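Local structure of BSU-2 beta-lactamase (Bacillus subtilis, 6W5E) at residues W226-I231 against V239-V244. The protein probably hydrolyses the amide bond of beta-lactam antibiotics as a class D serine beta-lactamase. Sequence-based numbering, arbitrary orientation.
Sequences WFVGFI and VFVTNV
F240 N donates to G229 O in a nearly straight bond of 2.9 Å (169° at the hydrogen), and G229 N returns one to F240 O. F227 and T242 form the next hydrogen-bonded pair of this antiparallel hairpin. Glycine suits position 229: its backbone angles (phi 163°, psi -150°) are open to a residue without a CB to meet the preceding carbonyl, and the F240 ring lies close against the side where a CB would point. With CG between its own backbone N and carbonyl carbon (chi1 59°), F240 swings its ring across the neighbouring strand, where G229 CA lies 4.0 Å from the ring centroid, over the face. Beyond it the F227 ring is nearly parallel but slid aside, with F227 CE2 3.5 Å from F240 CE1. T242, on the same face, bonds through OG1 to T255 OG1. On the other face, N243 ND2 sits over the W226 indole, 3.5 Å from W226 CE2, while R67 and Q72 hold N243 OD1 and T73 O receives W226 NE1. V241 CG1 lies at the indole edge and packs against V228 CG1, the branched valines fitting beneath helix 172-184. In this penicillin-binding-protein/beta-lactamase fold, helix 248-261 covers the opposite face, and strands 209-217 and 48-54 flank the hairpin.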
loop_
_atom_site.group_PDB
_atom_site.type_symbol
_atom_site.label_atom_id
_atom_site.label_comp_id
_atom_site.label_asym_id
_atom_site.label_seq_id
_atom_site.Cartn_x
_atom_site.Cartn_y
_atom_site.Cartn_z
ATOM N N TRP A 226 8.132 -2.630 0.617
ATOM C CA TRP A 226 7.162 -2.189 -0.369
ATOM C C TRP A 226 6.898 -0.697 -0.202
ATOM O O TRP A 226 6.927 -0.168 0.910
ATOM C CB TRP A 226 5.800 -2.821 -0.114
ATOM C CG TRP A 226 5.615 -4.300 -0.256
ATOM C CD1 TRP A 226 5.762 -5.245 0.721
ATOM C CD2 TRP A 226 5.106 -4.988 -1.408
ATOM N NE1 TRP A 226 5.415 -6.487 0.234
ATOM C CE2 TRP A 226 5.010 -6.357 -1.072
ATOM C CE3 TRP A 226 4.734 -4.581 -2.697
ATOM C CZ2 TRP A 226 4.550 -7.316 -1.971
ATOM C CZ3 TRP A 226 4.277 -5.535 -3.593
ATOM C CH2 TRP A 226 4.200 -6.888 -3.229
ATOM N N PHE A 227 6.565 -0.037 -1.313
ATOM C CA PHE A 227 5.895 1.260 -1.275
ATOM C C PHE A 227 4.926 1.280 -2.446
ATOM O O PHE A 227 5.340 1.136 -3.602
ATOM C CB PHE A 227 6.882 2.432 -1.338
ATOM C CG PHE A 227 6.232 3.786 -1.176
ATOM C CD1 PHE A 227 5.550 4.118 -0.004
ATOM C CD2 PHE A 227 6.298 4.726 -2.193
ATOM C CE1 PHE A 227 4.957 5.363 0.142
ATOM C CE2 PHE A 227 5.707 5.974 -2.044
ATOM C CZ PHE A 227 5.040 6.291 -0.881
ATOM N N VAL A 228 3.633 1.400 -2.152
ATOM C CA VAL A 228 2.590 1.264 -3.157
ATOM C C VAL A 228 1.623 2.427 -3.031
ATOM O O VAL A 228 1.405 2.955 -1.937
ATOM C CB VAL A 228 1.859 -0.098 -3.032
ATOM C CG1 VAL A 228 2.876 -1.249 -3.002
ATOM C CG2 VAL A 228 0.973 -0.154 -1.795
ATOM N N GLY A 229 1.051 2.841 -4.151
ATOM C CA GLY A 229 0.131 3.968 -4.064
ATOM C C GLY A 229 -0.113 4.597 -5.426
ATOM O O GLY A 229 -0.094 3.919 -6.453
ATOM N N PHE A 230 -0.381 5.898 -5.400
ATOM C CA PHE A 230 -0.657 6.618 -6.629
ATOM C C PHE A 230 -0.326 8.083 -6.418
ATOM O O PHE A 230 -0.206 8.555 -5.287
ATOM C CB PHE A 230 -2.092 6.408 -7.150
ATOM C CG PHE A 230 -3.101 6.086 -6.087
ATOM C CD1 PHE A 230 -3.627 7.075 -5.271
ATOM C CD2 PHE A 230 -3.537 4.781 -5.911
ATOM C CE1 PHE A 230 -4.559 6.764 -4.298
ATOM C CE2 PHE A 230 -4.474 4.472 -4.940
ATOM C CZ PHE A 230 -4.981 5.468 -4.132
ATOM N N ILE A 231 -0.152 8.796 -7.525
ATOM C CA ILE A 231 0.164 10.218 -7.478
ATOM C C ILE A 231 -0.763 10.958 -8.423
ATOM O O ILE A 231 -0.956 10.545 -9.573
ATOM C CB ILE A 231 1.651 10.514 -7.779
ATOM C CG1 ILE A 231 1.905 12.024 -7.746
ATOM C CG2 ILE A 231 2.114 9.894 -9.122
ATOM C CD1 ILE A 231 3.352 12.385 -7.589
ATOM N N VAL A 239 -0.384 5.179 -11.010
ATOM C CA VAL A 239 -0.377 4.172 -9.952
ATOM C C VAL A 239 1.001 3.521 -9.932
ATOM O O VAL A 239 1.546 3.181 -10.990
ATOM C CB VAL A 239 -1.478 3.120 -10.186
ATOM C CG1 VAL A 239 -1.488 2.121 -9.047
ATOM C CG2 VAL A 239 -2.857 3.785 -10.353
ATOM N N PHE A 240 1.576 3.353 -8.742
ATOM C CA PHE A 240 2.915 2.778 -8.642
ATOM C C PHE A 240 2.980 1.664 -7.604
ATOM O O PHE A 240 2.251 1.661 -6.601
ATOM C CB PHE A 240 3.985 3.843 -8.325
ATOM C CG PHE A 240 3.730 4.573 -7.038
ATOM C CD1 PHE A 240 4.083 4.006 -5.819
ATOM C CD2 PHE A 240 3.129 5.823 -7.044
ATOM C CE1 PHE A 240 3.813 4.658 -4.622
ATOM C CE2 PHE A 240 2.874 6.486 -5.850
ATOM C CZ PHE A 240 3.220 5.900 -4.642
ATOM N N VAL A 241 3.900 0.729 -7.848
ATOM C CA VAL A 241 4.264 -0.310 -6.893
ATOM C C VAL A 241 5.770 -0.498 -6.962
ATOM O O VAL A 241 6.324 -0.746 -8.039
ATOM C CB VAL A 241 3.564 -1.644 -7.220
ATOM C CG1 VAL A 241 4.175 -2.796 -6.432
ATOM C CG2 VAL A 241 2.078 -1.551 -6.914
ATOM N N THR A 242 6.428 -0.401 -5.812
ATOM C CA THR A 242 7.843 -0.709 -5.674
ATOM C C THR A 242 8.008 -1.803 -4.634
ATOM O O THR A 242 7.371 -1.764 -3.576
ATOM C CB THR A 242 8.616 0.532 -5.245
ATOM O OG1 THR A 242 8.388 1.560 -6.210
ATOM C CG2 THR A 242 10.116 0.243 -5.149
ATOM N N ASN A 243 8.849 -2.790 -4.945
ATOM C CA ASN A 243 9.074 -3.916 -4.047
ATOM C C ASN A 243 10.550 -4.285 -4.117
ATOM O O ASN A 243 11.116 -4.349 -5.212
ATOM C CB ASN A 243 8.182 -5.096 -4.468
ATOM C CG ASN A 243 8.624 -6.411 -3.885
ATOM O OD1 ASN A 243 9.386 -7.144 -4.512
ATOM N ND2 ASN A 243 8.145 -6.729 -2.686
ATOM N N VAL A 244 11.176 -4.501 -2.953
ATOM C CA VAL A 244 12.626 -4.659 -2.858
ATOM C C VAL A 244 12.981 -5.683 -1.780
ATOM O O VAL A 244 12.215 -5.931 -0.842
ATOM C CB VAL A 244 13.354 -3.319 -2.555
ATOM C CG1 VAL A 244 13.237 -2.345 -3.714
ATOM C CG2 VAL A 244 12.822 -2.698 -1.263
#